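Local atomic coordinates of alpha-1,3-glucanase (Bacillus circulans, PDB entry 5ZRU), a protein that probably hydrolyses alpha-1,3-glucan, as a glycoside hydrolase family 87 enzyme whose catalytic unit binds calcium and zinc ions. Residues Ser461-Gly473 with Asp526-Pro538. Residues are numbered along the deposited sequence; the frame is centred on the assembly and turned at random.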
loop_
_atom_site.group_PDB
_atom_site.type_symbol
_atom_site.label_atom_id
_atom_site.label_comp_id
_atom_site.label_asym_id
_atom_site.label_seq_id
_atom_site.Cartn_x
_atom_site.Cartn_y
_atom_site.Cartn_z
ATOM N N SER A 461 -13.784 1.245 6.932
ATOM C CA SER A 461 -13.252 -0.039 6.490
ATOM C C SER A 461 -14.242 -1.166 6.791
ATOM O O SER A 461 -15.359 -0.942 7.262
ATOM C CB SER A 461 -11.882 -0.292 7.132
ATOM O OG SER A 461 -10.962 0.696 6.683
ATOM N N GLY A 462 -13.824 -2.399 6.516
ATOM C CA GLY A 462 -14.756 -3.503 6.442
ATOM C C GLY A 462 -15.487 -3.478 5.110
ATOM O O GLY A 462 -15.356 -2.550 4.313
ATOM N N THR A 463 -16.270 -4.526 4.851
ATOM C CA THR A 463 -17.003 -4.568 3.589
ATOM C C THR A 463 -18.164 -5.545 3.696
ATOM O O THR A 463 -18.183 -6.432 4.550
ATOM C CB THR A 463 -16.102 -4.977 2.410
ATOM O OG1 THR A 463 -16.805 -4.775 1.167
ATOM C CG2 THR A 463 -15.700 -6.463 2.532
ATOM N N SER A 464 -19.134 -5.368 2.800
ATOM C CA SER A 464 -20.142 -6.388 2.549
ATOM C C SER A 464 -19.846 -7.208 1.299
ATOM O O SER A 464 -20.571 -8.171 1.020
ATOM C CB SER A 464 -21.536 -5.745 2.415
ATOM O OG SER A 464 -22.037 -5.302 3.673
ATOM N N ARG A 465 -18.813 -6.859 0.533
ATOM C CA ARG A 465 -18.551 -7.561 -0.733
ATOM C C ARG A 465 -17.048 -7.689 -0.988
ATOM O O ARG A 465 -16.452 -6.862 -1.685
ATOM C CB ARG A 465 -19.243 -6.855 -1.886
ATOM C CG ARG A 465 -19.254 -7.714 -3.138
ATOM C CD ARG A 465 -19.732 -6.961 -4.346
ATOM N NE ARG A 465 -19.807 -7.860 -5.497
ATOM C CZ ARG A 465 -20.154 -7.471 -6.718
ATOM N NH1 ARG A 465 -20.442 -6.204 -6.938
ATOM N NH2 ARG A 465 -20.203 -8.347 -7.712
ATOM N N ASP A 466 -16.447 -8.747 -0.453
ATOM C CA ASP A 466 -15.096 -9.106 -0.856
ATOM C C ASP A 466 -15.183 -9.830 -2.199
ATOM O O ASP A 466 -16.221 -9.817 -2.866
ATOM C CB ASP A 466 -14.391 -9.908 0.239
ATOM C CG ASP A 466 -15.015 -11.273 0.497
ATOM O OD1 ASP A 466 -15.961 -11.674 -0.209
ATOM O OD2 ASP A 466 -14.518 -11.965 1.415
ATOM N N LEU A 467 -14.099 -10.480 -2.614
ATOM C CA LEU A 467 -14.105 -11.133 -3.919
ATOM C C LEU A 467 -14.876 -12.447 -3.921
ATOM O O LEU A 467 -15.009 -13.064 -4.988
ATOM C CB LEU A 467 -12.670 -11.354 -4.396
ATOM C CG LEU A 467 -11.936 -10.030 -4.666
ATOM C CD1 LEU A 467 -10.514 -10.301 -5.115
ATOM C CD2 LEU A 467 -12.681 -9.224 -5.730
ATOM N N TYR A 468 -15.362 -12.888 -2.758
ATOM C CA TYR A 468 -16.274 -14.018 -2.621
ATOM C C TYR A 468 -17.704 -13.549 -2.370
ATOM O O TYR A 468 -18.553 -14.341 -1.939
ATOM C CB TYR A 468 -15.785 -14.951 -1.509
ATOM C CG TYR A 468 -14.332 -15.271 -1.715
ATOM C CD1 TYR A 468 -13.940 -16.186 -2.681
ATOM C CD2 TYR A 468 -13.342 -14.609 -0.988
ATOM C CE1 TYR A 468 -12.607 -16.451 -2.914
ATOM C CE2 TYR A 468 -12.001 -14.881 -1.202
ATOM C CZ TYR A 468 -11.640 -15.797 -2.170
ATOM O OH TYR A 468 -10.308 -16.069 -2.401
ATOM N N ASN A 469 -17.978 -12.274 -2.648
ATOM C CA ASN A 469 -19.313 -11.694 -2.493
ATOM C C ASN A 469 -19.801 -11.798 -1.050
ATOM O O ASN A 469 -20.992 -11.983 -0.793
ATOM C CB ASN A 469 -20.307 -12.354 -3.453
ATOM C CG ASN A 469 -20.221 -11.799 -4.858
ATOM O OD1 ASN A 469 -19.319 -11.023 -5.188
ATOM N ND2 ASN A 469 -21.172 -12.194 -5.706
ATOM N N GLY A 470 -18.877 -11.671 -0.088
ATOM C CA GLY A 470 -19.221 -11.799 1.311
ATOM C C GLY A 470 -18.679 -10.657 2.151
ATOM O O GLY A 470 -17.789 -9.904 1.735
ATOM N N GLU A 471 -19.224 -10.561 3.367
ATOM C CA GLU A 471 -18.851 -9.527 4.317
ATOM C C GLU A 471 -17.516 -9.837 4.991
ATOM O O GLU A 471 -17.113 -10.998 5.127
ATOM C CB GLU A 471 -19.946 -9.362 5.382
ATOM C CG GLU A 471 -20.238 -10.619 6.198
ATOM C CD GLU A 471 -21.321 -11.525 5.586
ATOM O OE1 GLU A 471 -21.624 -11.404 4.380
ATOM O OE2 GLU A 471 -21.856 -12.386 6.323
ATOM N N ARG A 472 -16.821 -8.769 5.397
ATOM C CA ARG A 472 -15.602 -8.849 6.192
ATOM C C ARG A 472 -15.636 -7.740 7.236
ATOM O O ARG A 472 -16.126 -6.639 6.961
ATOM C CB ARG A 472 -14.334 -8.706 5.331
ATOM C CG ARG A 472 -14.113 -9.861 4.346
ATOM C CD ARG A 472 -13.642 -11.102 5.073
ATOM N NE ARG A 472 -13.626 -12.272 4.190
ATOM C CZ ARG A 472 -13.316 -13.498 4.594
ATOM N NH1 ARG A 472 -12.972 -13.712 5.860
ATOM N NH2 ARG A 472 -13.331 -14.507 3.732
ATOM N N GLY A 473 -15.123 -8.038 8.426
ATOM C CA GLY A 473 -15.076 -7.037 9.468
ATOM C C GLY A 473 -14.034 -5.975 9.176
ATOM O O GLY A 473 -13.116 -6.169 8.381
ATOM N N ASP A 526 -22.840 0.754 5.241
ATOM C CA ASP A 526 -23.189 0.512 3.842
ATOM C C ASP A 526 -24.658 0.159 3.641
ATOM O O ASP A 526 -25.101 0.103 2.489
ATOM C CB ASP A 526 -22.303 -0.582 3.198
ATOM C CG ASP A 526 -22.434 -1.962 3.850
ATOM O OD1 ASP A 526 -23.400 -2.238 4.591
ATOM O OD2 ASP A 526 -21.508 -2.784 3.621
ATOM N N GLY A 527 -25.416 -0.071 4.714
ATOM C CA GLY A 527 -26.828 -0.388 4.601
ATOM C C GLY A 527 -27.143 -1.754 4.031
ATOM O O GLY A 527 -28.317 -2.065 3.824
ATOM N N VAL A 528 -26.136 -2.576 3.770
ATOM C CA VAL A 528 -26.350 -3.887 3.163
ATOM C C VAL A 528 -26.870 -4.848 4.223
ATOM O O VAL A 528 -26.354 -4.896 5.343
ATOM C CB VAL A 528 -25.051 -4.411 2.530
ATOM C CG1 VAL A 528 -25.240 -5.844 2.001
ATOM C CG2 VAL A 528 -24.606 -3.481 1.410
ATOM N N LEU A 529 -27.902 -5.619 3.871
ATOM C CA LEU A 529 -28.467 -6.591 4.790
ATOM C C LEU A 529 -28.224 -8.034 4.372
ATOM O O LEU A 529 -28.211 -8.913 5.237
ATOM C CB LEU A 529 -29.978 -6.354 4.945
ATOM C CG LEU A 529 -30.369 -4.957 5.438
ATOM C CD1 LEU A 529 -31.879 -4.775 5.429
ATOM C CD2 LEU A 529 -29.796 -4.703 6.842
ATOM N N THR A 530 -28.024 -8.299 3.084
ATOM C CA THR A 530 -27.735 -9.658 2.647
ATOM C C THR A 530 -26.412 -10.126 3.241
ATOM O O THR A 530 -25.530 -9.321 3.560
ATOM C CB THR A 530 -27.695 -9.737 1.118
ATOM O OG1 THR A 530 -26.786 -8.754 0.608
ATOM C CG2 THR A 530 -29.068 -9.459 0.532
ATOM N N SER A 531 -26.278 -11.443 3.395
ATOM C CA SER A 531 -25.125 -12.011 4.078
ATOM C C SER A 531 -24.663 -13.276 3.374
ATOM O O SER A 531 -25.477 -14.133 3.008
ATOM C CB SER A 531 -25.451 -12.317 5.556
ATOM O OG SER A 531 -24.396 -13.027 6.194
ATOM N N ARG A 532 -23.349 -13.386 3.185
ATOM C CA ARG A 532 -22.781 -14.642 2.712
ATOM C C ARG A 532 -22.921 -15.732 3.764
ATOM O O ARG A 532 -23.364 -16.846 3.465
ATOM C CB ARG A 532 -21.311 -14.450 2.342
ATOM C CG ARG A 532 -20.579 -15.749 1.939
ATOM C CD ARG A 532 -19.095 -15.467 1.750
ATOM N NE ARG A 532 -18.312 -16.632 1.351
ATOM C CZ ARG A 532 -16.983 -16.679 1.390
ATOM N NH1 ARG A 532 -16.293 -15.633 1.836
ATOM N NH2 ARG A 532 -16.337 -17.769 1.000
ATOM N N PHE A 533 -22.569 -15.420 5.013
ATOM C CA PHE A 533 -22.374 -16.455 6.019
ATOM C C PHE A 533 -23.601 -16.739 6.866
ATOM O O PHE A 533 -23.711 -17.846 7.407
ATOM C CB PHE A 533 -21.226 -16.075 6.961
ATOM C CG PHE A 533 -19.899 -15.953 6.283
ATOM C CD1 PHE A 533 -19.318 -17.056 5.654
ATOM C CD2 PHE A 533 -19.221 -14.746 6.283
ATOM C CE1 PHE A 533 -18.079 -16.949 5.033
ATOM C CE2 PHE A 533 -17.984 -14.632 5.658
ATOM C CZ PHE A 533 -17.412 -15.732 5.039
ATOM N N SER A 534 -24.518 -15.787 7.003
ATOM C CA SER A 534 -25.549 -15.890 8.022
ATOM C C SER A 534 -26.873 -15.427 7.442
ATOM O O SER A 534 -27.012 -15.187 6.236
ATOM C CB SER A 534 -25.187 -15.056 9.261
ATOM O OG SER A 534 -23.811 -15.160 9.561
ATOM N N SER A 535 -27.858 -15.314 8.322
ATOM C CA SER A 535 -29.120 -14.722 7.950
ATOM C C SER A 535 -28.939 -13.216 7.773
ATOM O O SER A 535 -27.969 -12.639 8.280
ATOM C CB SER A 535 -30.158 -15.025 9.023
ATOM O OG SER A 535 -29.627 -14.736 10.298
ATOM N N PRO A 536 -29.853 -12.557 7.053
ATOM C CA PRO A 536 -29.699 -11.115 6.817
ATOM C C PRO A 536 -29.598 -10.338 8.119
ATOM O O PRO A 536 -30.211 -10.690 9.129
ATOM C CB PRO A 536 -30.975 -10.738 6.050
ATOM C CG PRO A 536 -31.451 -12.009 5.458
ATOM C CD PRO A 536 -31.074 -13.089 6.414
ATOM N N HIS A 537 -28.816 -9.263 8.086
ATOM C CA HIS A 537 -28.597 -8.487 9.302
ATOM C C HIS A 537 -27.925 -7.162 8.985
ATOM O O HIS A 537 -27.111 -7.093 8.056
ATOM C CB HIS A 537 -27.732 -9.264 10.295
ATOM C CG HIS A 537 -26.347 -9.563 9.796
ATOM N ND1 HIS A 537 -26.060 -10.656 9.007
ATOM C CD2 HIS A 537 -25.169 -8.918 9.984
ATOM C CE1 HIS A 537 -24.766 -10.678 8.738
ATOM N NE2 HIS A 537 -24.202 -9.633 9.317
ATOM N N PRO A 538 -28.236 -6.098 9.725
ATOM C CA PRO A 538 -27.437 -4.874 9.627
ATOM C C PRO A 538 -26.074 -5.101 10.256
ATOM O O PRO A 538 -25.897 -5.985 11.089
ATOM C CB PRO A 538 -28.243 -3.839 10.427
ATOM C CG PRO A 538 -29.556 -4.519 10.780
ATOM C CD PRO A 538 -29.293 -5.988 10.744
HETATM O O HOH W 1 -19.514 -2.573 1.797
HETATM O O HOH W 2 -16.684 -13.018 2.944
#
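E471 joins the two loops 461-473 and 526-538, a worked example of one carboxylate gathering two backbone amides and a hydroxyl of a neighbouring loop. Its OE1 takes the amide of R532 on the syn lone pair, N to OE1 2.9 Å, while OE2 receives the hydroxyl of S531, OG to OE2 2.6 Å, and a weak bond from F533 N. With CG between backbone N and carbonyl carbon (chi1 60°) and a bend at chi2, E471 brings its carboxylate to S531-F533. A separate hydrogen bond runs from S464 OG to D526 OD2, 2.6 Å, on the syn side but 25° out of the carboxylate plane; R499 also bonds this hydroxyl.

The extended R532 packs its CB 3.5 Å from G470 CA, its guanidinium having Y468 CB over one face and F533 CE1 over the other. R532 NH1 lies 3.7 Å from R472 NH2, like charges probably offset by D466, whose OD2 is 4.1 Å from R532 NH1, beyond a salt bridge. R472 NE pairs with D466 OD2, and its NH1 with E478 and D476.

Both loops belong to the catalytic unit's parallel beta-helix: 461-473 leads into strand 475-478, the other loop into strand 542-544, where Y543 touches S531 and F533.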